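Local coordinates for Er-derived vesicles protein ERV41 (Saccharomyces cerevisiae, PDB 3ZLC) that is a constituent of COPII-coated vesicles from the endoplasmic reticulum and is needed for efficient transport of a subset of secretory proteins to the Golgi, at residues D18-N23 with I123-V128; S129-I134 with F235-F240; V190-V195 with N215-L220. All blocks are in the same frame, centred on the assembly; numbering follows the deposited sequence.

In the fold
All three contacts are antiparallel strand pairs in the lumenal part of the protein, which is built as a beta sandwich. Contact 1 belongs to one sheet, contacts 2 and 3 to the larger opposing sheet. Contact 2 is the most central: its Tyr-238 and Phe-240 pack on Ile-22 and Val-20 of contact 1, joining the two sheets, and the chain passes straight from 123-128 into 129-134. Contacts 2 and 3 share a sheet, since strand 188-200 runs parallel beside 233-240. Branched aliphatic residues dominate the inner face of contact 1, aromatic rings and a buried glutamate mark contact 2, and tyrosines with polar partners cover the more exposed contact 3.

Contact 1. Residues D18-N23 with I123-V128; sequences DTVQIN and IPVNRV
The backbone oxygen of Asp-18 accepts a nearly straight hydrogen bond (175°) from the amide of Arg-127, with Asp-18 O and Arg-127 N 2.7 Å apart, and the CA-H of Asn-126 leans on the same oxygen. This bond closes one end of an antiparallel strand pair. Val-20 and Val-125 form one hydrogen-bonded pair, exchanging amide and carbonyl in both directions, and Ile-22 with Ile-123 forms the next; Ile-22 N lies 2.7 Å from Ile-123 O. Between them Gln-21 faces Pro-124 in a non-hydrogen-bonded pair, a place where proline costs nothing in this pairing because no amide hydrogen is needed there.

Each face has its own chemistry. On one, Val-20 and Val-125 lie side by side, CG1 of Val-20 3.8 Å from CG2 of Val-125, while CD1 of Ile-22 reaches that same CG2 at 3.8 Å, the Ile-22 and Val-125 side chains crossing at about a right angle. Beta-branched residues suit an extended backbone, and these turn toward Tyr-238 and Phe-240 of the opposing sheet. On the other face Gln-21 bends at chi2 (-76°), laying its amide alongside the proline ring; Gln-21 OE1 comes within 3.2 Å of Pro-124 CB.

Beyond the strand Arg-127 centres an inverse gamma turn. Its chain is extended, CG pointing away from the backbone N (chi1 -165°), which carries Arg-127 NH1 to 3.8 Å from Val-20 CG2. A water donates to Thr-19 O and accepts from Arg-127 NH1 at 2.9 Å, while NH2 bonds to Asn-210 OD1. The partners named here, a water and the Asn-210 side-chain oxygen, are uncharged; the positive charge of the guanidinium is probably stabilised by the partial negative charge of these oxygens, while the arginine side chain also packs on Phe-240.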
# COMPACT_ATOMS: atom_id res chain seq x y z
N ASP A 18 0.82 20.47 -7.35
CA ASP A 18 -0.06 20.57 -6.19
C ASP A 18 -0.61 19.22 -5.75
O ASP A 18 -0.86 18.99 -4.56
CB ASP A 18 -1.23 21.52 -6.48
CG ASP A 18 -0.78 22.94 -6.75
OD1 ASP A 18 0.27 23.34 -6.20
OD2 ASP A 18 -1.47 23.66 -7.52
N THR A 19 -0.81 18.33 -6.72
CA THR A 19 -1.41 17.03 -6.44
C THR A 19 -0.57 15.89 -7.03
O THR A 19 0.28 16.12 -7.90
CB THR A 19 -2.84 16.92 -7.01
OG1 THR A 19 -2.78 17.03 -8.43
CG2 THR A 19 -3.73 18.03 -6.46
N VAL A 20 -0.83 14.68 -6.56
CA VAL A 20 -0.20 13.47 -7.09
C VAL A 20 -1.18 12.31 -6.95
O VAL A 20 -1.99 12.30 -6.02
CB VAL A 20 1.12 13.16 -6.35
CG1 VAL A 20 0.84 12.80 -4.87
CG2 VAL A 20 1.90 12.04 -7.06
N GLN A 21 -1.16 11.37 -7.89
CA GLN A 21 -1.96 10.14 -7.76
C GLN A 21 -1.22 9.10 -6.94
O GLN A 21 -0.05 8.83 -7.19
CB GLN A 21 -2.26 9.53 -9.14
CG GLN A 21 -3.03 10.46 -10.07
CD GLN A 21 -4.50 10.52 -9.69
OE1 GLN A 21 -5.10 11.59 -9.67
NE2 GLN A 21 -5.07 9.37 -9.40
N ILE A 22 -1.90 8.50 -5.96
CA ILE A 22 -1.36 7.32 -5.30
C ILE A 22 -2.01 6.10 -5.92
O ILE A 22 -3.25 5.98 -5.92
CB ILE A 22 -1.62 7.34 -3.78
CG1 ILE A 22 -0.92 8.54 -3.14
CG2 ILE A 22 -1.10 6.06 -3.14
CD1 ILE A 22 -1.06 8.62 -1.60
N ASN A 23 -1.19 5.21 -6.47
CA ASN A 23 -1.71 4.03 -7.16
C ASN A 23 -1.50 2.82 -6.27
O ASN A 23 -0.40 2.60 -5.78
CB ASN A 23 -0.99 3.81 -8.49
CG ASN A 23 -0.79 5.08 -9.27
OD1 ASN A 23 -1.77 5.72 -9.70
ND2 ASN A 23 0.47 5.46 -9.48
N ILE A 123 -5.69 7.21 -6.32
CA ILE A 123 -6.28 8.28 -5.52
C ILE A 123 -5.50 9.58 -5.66
O ILE A 123 -4.32 9.63 -5.31
CB ILE A 123 -6.27 7.92 -4.01
CG1 ILE A 123 -6.88 6.53 -3.78
CG2 ILE A 123 -7.03 8.98 -3.20
CD1 ILE A 123 -6.72 6.02 -2.34
N PRO A 124 -6.16 10.65 -6.15
CA PRO A 124 -5.50 11.96 -6.18
C PRO A 124 -5.43 12.55 -4.78
O PRO A 124 -6.45 12.68 -4.10
CB PRO A 124 -6.43 12.81 -7.07
CG PRO A 124 -7.77 12.20 -6.90
CD PRO A 124 -7.54 10.71 -6.67
N VAL A 125 -4.23 12.89 -4.34
CA VAL A 125 -4.08 13.53 -3.03
C VAL A 125 -3.28 14.81 -3.19
O VAL A 125 -2.56 15.00 -4.19
CB VAL A 125 -3.40 12.58 -2.00
CG1 VAL A 125 -4.20 11.31 -1.82
CG2 VAL A 125 -1.97 12.25 -2.43
N ASN A 126 -3.39 15.72 -2.23
CA ASN A 126 -2.54 16.89 -2.25
C ASN A 126 -1.11 16.40 -2.09
O ASN A 126 -0.87 15.46 -1.32
CB ASN A 126 -2.90 17.86 -1.12
CG ASN A 126 -4.30 18.43 -1.27
OD1 ASN A 126 -4.69 18.85 -2.36
ND2 ASN A 126 -5.05 18.45 -0.18
N ARG A 127 -0.17 17.01 -2.81
CA ARG A 127 1.23 16.60 -2.74
C ARG A 127 1.88 17.27 -1.53
O ARG A 127 2.74 18.16 -1.66
CB ARG A 127 1.97 16.96 -4.04
CG ARG A 127 3.32 16.26 -4.23
CD ARG A 127 4.07 16.69 -5.52
NE ARG A 127 5.44 16.16 -5.50
CZ ARG A 127 5.81 15.01 -6.05
NH1 ARG A 127 4.92 14.25 -6.70
NH2 ARG A 127 7.07 14.62 -5.95
N VAL A 128 1.42 16.86 -0.34
CA VAL A 128 1.97 17.34 0.93
C VAL A 128 2.09 16.13 1.86
O VAL A 128 1.59 15.05 1.55
CB VAL A 128 1.07 18.42 1.60
CG1 VAL A 128 1.03 19.69 0.77
CG2 VAL A 128 -0.34 17.87 1.83
O HOH W 1 2.80 15.09 -8.52

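Contact 2. Residues S129-I134 with F235-F240; sequences SGELQI and FFKYNF
Phe-236 N donates to Leu-132 O in an almost perfectly straight hydrogen bond, 2.8 Å long, and Leu-132 N returns one to Phe-236 O. Gly-130 and Tyr-238 repeat the reciprocal exchange two residues away. Between these pairs Glu-131 faces Lys-237, their side chains running side by side, with Glu-131 OE1 3.6 Å from Lys-237 NZ in a rather long salt bridge. The other carboxylate oxygen is gripped from its own strand: Gln-133 NE2 donates to Glu-131 OE2 at 2.7 Å, approaching from above the carboxylate plane. Glu-131 OE2 also sits 3.0 Å from Phe-235 CD2, approaching the ring obliquely with the carboxylate and ring planes 68° apart. Glutamate suits this buried place because its extended chain (chi2 -177°) reaches both the lysine and the glutamine.

These strands, 130-136 and 233-240, are neighbours inside the larger sheet of the beta sandwich: 35-41 lies beyond the first and 188-200 beyond the second. The face carrying Leu-132, Phe-236 and Tyr-238 looks into the sandwich core, where Phe-236 stacks on Phe-161 of the other sheet.

On this inner face Tyr-238 places CG between its backbone N and carbonyl carbon (chi1 48°), swinging its ring across the neighbouring strand so that one face covers Gly-130, whose C is 3.5 Å from Tyr-238 CZ. Glycine fits because a beta carbon there would run into the tyrosine hydroxyl. Leu-132 CD2 packs 4.0 Å from Phe-236 CD1, and Ile-134 CD1 meets the edge of the same ring. On the opposite face the edge of Phe-235 receives Gln-133 CG, 3.5 Å from Phe-235 CD2, with amide and ring nearly perpendicular.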
# COMPACT_ATOMS: atom_id res chain seq x y z
N SER A 129 2.75 16.30 3.00
CA SER A 129 2.85 15.22 3.97
C SER A 129 1.45 14.70 4.34
O SER A 129 0.57 15.46 4.73
CB SER A 129 3.58 15.69 5.22
OG SER A 129 3.68 14.63 6.16
N GLY A 130 1.22 13.40 4.20
CA GLY A 130 -0.09 12.85 4.52
C GLY A 130 -0.01 11.37 4.80
O GLY A 130 1.09 10.82 4.94
N GLU A 131 -1.16 10.72 4.87
CA GLU A 131 -1.18 9.31 5.24
C GLU A 131 -2.43 8.63 4.66
O GLU A 131 -3.52 9.20 4.67
CB GLU A 131 -1.12 9.20 6.77
CG GLU A 131 -1.54 7.89 7.39
CD GLU A 131 -1.50 7.94 8.91
OE1 GLU A 131 -1.15 9.01 9.46
OE2 GLU A 131 -1.82 6.93 9.55
N LEU A 132 -2.24 7.43 4.10
CA LEU A 132 -3.35 6.60 3.64
C LEU A 132 -3.52 5.46 4.64
O LEU A 132 -2.55 4.77 4.95
CB LEU A 132 -3.01 6.02 2.27
CG LEU A 132 -3.98 4.99 1.70
CD1 LEU A 132 -5.26 5.67 1.31
CD2 LEU A 132 -3.34 4.32 0.50
N GLN A 133 -4.75 5.26 5.13
CA GLN A 133 -5.02 4.32 6.21
C GLN A 133 -6.04 3.26 5.79
O GLN A 133 -7.14 3.59 5.33
CB GLN A 133 -5.56 5.07 7.45
CG GLN A 133 -4.72 6.28 7.90
CD GLN A 133 -5.29 6.97 9.12
OE1 GLN A 133 -6.50 6.97 9.33
NE2 GLN A 133 -4.42 7.55 9.95
N ILE A 134 -5.68 1.99 5.97
CA ILE A 134 -6.63 0.89 5.83
C ILE A 134 -6.88 0.26 7.21
O ILE A 134 -5.98 -0.39 7.76
CB ILE A 134 -6.05 -0.20 4.90
CG1 ILE A 134 -5.67 0.40 3.54
CG2 ILE A 134 -7.03 -1.35 4.74
CD1 ILE A 134 -4.97 -0.59 2.62
N PHE A 235 -0.90 1.19 7.34
CA PHE A 235 -0.77 2.64 7.16
C PHE A 235 0.39 3.01 6.24
O PHE A 235 1.53 2.55 6.43
CB PHE A 235 -0.57 3.32 8.51
CG PHE A 235 -1.70 3.08 9.50
CD1 PHE A 235 -1.74 1.91 10.27
CD2 PHE A 235 -2.70 4.02 9.69
CE1 PHE A 235 -2.78 1.69 11.19
CE2 PHE A 235 -3.74 3.81 10.61
CZ PHE A 235 -3.77 2.64 11.36
N PHE A 236 0.12 3.87 5.27
CA PHE A 236 1.17 4.36 4.38
C PHE A 236 1.37 5.84 4.65
O PHE A 236 0.52 6.65 4.29
CB PHE A 236 0.75 4.18 2.93
CG PHE A 236 0.53 2.74 2.53
CD1 PHE A 236 -0.71 2.14 2.67
CD2 PHE A 236 1.57 1.98 1.98
CE1 PHE A 236 -0.93 0.80 2.28
CE2 PHE A 236 1.37 0.65 1.59
CZ PHE A 236 0.12 0.06 1.75
N LYS A 237 2.46 6.20 5.31
CA LYS A 237 2.77 7.60 5.52
C LYS A 237 3.62 8.07 4.36
O LYS A 237 4.50 7.33 3.88
CB LYS A 237 3.51 7.82 6.84
CG LYS A 237 2.72 7.35 8.06
CD LYS A 237 2.66 8.44 9.12
CE LYS A 237 1.94 7.94 10.37
NZ LYS A 237 1.82 8.99 11.42
N TYR A 238 3.35 9.27 3.87
CA TYR A 238 4.14 9.76 2.75
C TYR A 238 4.54 11.21 2.91
O TYR A 238 3.79 12.02 3.48
CB TYR A 238 3.41 9.53 1.41
CG TYR A 238 1.96 9.98 1.42
CD1 TYR A 238 1.63 11.30 1.17
CD2 TYR A 238 0.93 9.07 1.66
CE1 TYR A 238 0.32 11.73 1.16
CE2 TYR A 238 -0.41 9.50 1.66
CZ TYR A 238 -0.70 10.83 1.41
OH TYR A 238 -2.00 11.30 1.41
N ASN A 239 5.74 11.53 2.46
CA ASN A 239 6.15 12.92 2.36
C ASN A 239 6.93 13.10 1.06
O ASN A 239 7.43 12.12 0.49
CB ASN A 239 7.01 13.33 3.55
CG ASN A 239 6.92 14.81 3.82
OD1 ASN A 239 6.55 15.60 2.93
ND2 ASN A 239 7.25 15.22 5.05
N PHE A 240 7.04 14.34 0.61
CA PHE A 240 7.62 14.61 -0.70
C PHE A 240 8.86 15.47 -0.55
O PHE A 240 8.82 16.54 0.05
CB PHE A 240 6.57 15.28 -1.60
CG PHE A 240 5.32 14.44 -1.76
CD1 PHE A 240 5.24 13.48 -2.75
CD2 PHE A 240 4.24 14.59 -0.87
CE1 PHE A 240 4.09 12.68 -2.88
CE2 PHE A 240 3.10 13.79 -0.99
CZ PHE A 240 3.03 12.84 -2.00

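Contact 3. Residues V190-V195 with N215-L220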
# COMPACT_ATOMS: atom_id res chain seq x y z
N VAL A 190 3.10 -0.06 9.42
CA VAL A 190 3.24 1.34 9.01
C VAL A 190 4.41 1.45 8.05
O VAL A 190 5.52 1.02 8.37
CB VAL A 190 3.48 2.27 10.21
CG1 VAL A 190 3.47 3.74 9.76
CG2 VAL A 190 2.40 2.05 11.28
N TYR A 191 4.16 2.01 6.87
CA TYR A 191 5.23 2.28 5.94
C TYR A 191 5.46 3.78 5.81
O TYR A 191 4.51 4.55 5.55
CB TYR A 191 4.88 1.71 4.57
CG TYR A 191 4.61 0.21 4.53
CD1 TYR A 191 5.65 -0.70 4.40
CD2 TYR A 191 3.31 -0.28 4.59
CE1 TYR A 191 5.41 -2.08 4.34
CE2 TYR A 191 3.06 -1.66 4.53
CZ TYR A 191 4.12 -2.55 4.39
OH TYR A 191 3.88 -3.91 4.33
N TYR A 192 6.70 4.21 6.01
CA TYR A 192 7.08 5.61 5.82
C TYR A 192 7.79 5.79 4.51
O TYR A 192 8.96 5.41 4.37
CB TYR A 192 8.00 6.07 6.95
CG TYR A 192 7.31 6.16 8.28
CD1 TYR A 192 7.23 5.06 9.12
CD2 TYR A 192 6.72 7.36 8.71
CE1 TYR A 192 6.59 5.14 10.36
CE2 TYR A 192 6.09 7.45 9.94
CZ TYR A 192 6.02 6.33 10.75
OH TYR A 192 5.39 6.41 11.96
N THR A 193 7.11 6.39 3.54
CA THR A 193 7.65 6.50 2.19
C THR A 193 8.07 7.93 1.91
O THR A 193 7.34 8.87 2.24
CB THR A 193 6.61 6.08 1.12
OG1 THR A 193 5.47 6.96 1.16
CG2 THR A 193 6.18 4.62 1.34
N SER A 194 9.26 8.10 1.33
CA SER A 194 9.76 9.44 1.04
C SER A 194 9.89 9.52 -0.48
O SER A 194 10.66 8.77 -1.10
CB SER A 194 11.11 9.68 1.71
OG SER A 194 11.58 11.01 1.49
N VAL A 195 9.15 10.45 -1.07
CA VAL A 195 8.89 10.46 -2.50
C VAL A 195 9.74 11.53 -3.20
O VAL A 195 9.76 12.69 -2.77
CB VAL A 195 7.38 10.69 -2.77
CG1 VAL A 195 7.05 10.60 -4.26
CG2 VAL A 195 6.54 9.66 -2.00
N ASN A 215 10.95 3.21 4.99
CA ASN A 215 11.35 2.48 6.19
C ASN A 215 10.06 1.96 6.84
O ASN A 215 8.98 2.54 6.61
CB ASN A 215 12.30 3.29 7.11
CG ASN A 215 11.69 4.59 7.63
OD1 ASN A 215 10.84 4.58 8.52
ND2 ASN A 215 12.16 5.72 7.11
N ASP A 216 10.15 0.84 7.55
CA ASP A 216 8.96 0.04 7.91
C ASP A 216 8.85 -0.13 9.41
O ASP A 216 9.85 -0.40 10.08
CB ASP A 216 9.08 -1.39 7.36
CG ASP A 216 9.09 -1.46 5.86
OD1 ASP A 216 9.02 -0.42 5.19
OD2 ASP A 216 9.17 -2.60 5.37
N TYR A 217 7.63 -0.02 9.93
CA TYR A 217 7.38 -0.27 11.36
C TYR A 217 6.25 -1.30 11.53
O TYR A 217 5.39 -1.44 10.65
CB TYR A 217 7.00 1.03 12.08
CG TYR A 217 8.17 1.94 12.41
CD1 TYR A 217 8.80 2.69 11.41
CD2 TYR A 217 8.65 2.04 13.71
CE1 TYR A 217 9.89 3.53 11.72
CE2 TYR A 217 9.71 2.88 14.03
CZ TYR A 217 10.32 3.62 13.03
OH TYR A 217 11.39 4.44 13.35
N ARG A 218 6.28 -2.04 12.64
CA ARG A 218 5.20 -2.97 12.97
C ARG A 218 4.88 -2.80 14.44
O ARG A 218 5.78 -2.58 15.24
CB ARG A 218 5.63 -4.41 12.73
CG ARG A 218 5.45 -4.88 11.31
CD ARG A 218 5.84 -6.34 11.17
NE ARG A 218 7.23 -6.56 11.53
CZ ARG A 218 8.26 -6.23 10.77
NH1 ARG A 218 8.06 -5.64 9.59
NH2 ARG A 218 9.50 -6.47 11.17
N TYR A 219 3.60 -2.89 14.79
CA TYR A 219 3.19 -2.79 16.20
C TYR A 219 2.23 -3.92 16.53
O TYR A 219 1.25 -4.14 15.80
CB TYR A 219 2.50 -1.45 16.47
CG TYR A 219 3.37 -0.25 16.22
CD1 TYR A 219 4.28 0.19 17.18
CD2 TYR A 219 3.29 0.45 15.02
CE1 TYR A 219 5.10 1.29 16.94
CE2 TYR A 219 4.11 1.55 14.78
CZ TYR A 219 5.01 1.96 15.74
OH TYR A 219 5.82 3.06 15.51
N LEU A 220 2.48 -4.63 17.62
CA LEU A 220 1.59 -5.70 18.06
C LEU A 220 0.30 -5.08 18.58
O LEU A 220 0.32 -3.95 19.09
CB LEU A 220 2.24 -6.52 19.18
CG LEU A 220 3.59 -7.20 18.92
CD1 LEU A 220 3.62 -7.86 17.56
CD2 LEU A 220 4.76 -6.22 19.09
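The segments 190-195 and 215-219 run antiparallel, at 162°, with Val-190 opposite Tyr-217 and Tyr-192 opposite Asn-215 in hydrogen-bonded pairs, of which Tyr-217 N to Val-190 O is the shortest at 2.8 Å. Tyr-191 and Asp-216 make the non-hydrogen-bonded pair between them.

Tyr-192 and Tyr-217 share one face of the sheet and meet obliquely, Tyr-192 CE1 3.5 Å from Tyr-217 CD1, with ring planes 74° apart. Asn-215 lies beside both. Its CG sits between the backbone N and the carbonyl carbon (chi1 60°), which turns the amide toward the neighbouring strand and brings Asn-215 OD1 to 3.6 Å from Tyr-192 CB and into the plane of the Tyr-217 ring, at its edge. A carbonyl oxygen is well placed there, since ring-edge hydrogens carry slight positive charge. An alanine in place of Tyr-192 removes the ring that Tyr-217 CD1 rests on, which would probably set the Tyr-217 ring freer to turn and open a gap beside Asn-215 OD1.

Farther along this face Val-190 CG2 touches the edge of Tyr-219, 3.9 Å from Tyr-219 CE2. A beta-branched valine suits the extended backbone here, and one of its two methyls is enough to meet the ring.

The other face carries Tyr-191 and Asp-216. Asp-216 OD1 comes to the ring edge, 3.5 Å from Tyr-191 CD1, with the carboxylate nearly perpendicular to the ring. The phenol hydroxyl reaches past this pair to His-156 and Gln-179, an amphipathic use of tyrosine: its ring meets Phe-236 while its end is satisfied by polar groups.

The pairing belongs to a long beta hairpin, strands 188-200 and 209-219. Its first strand lies parallel to 233-240 in the larger sheet of the sandwich; its second extends that sheet outward, and residues 215-219 give it a polar and aromatic outer part.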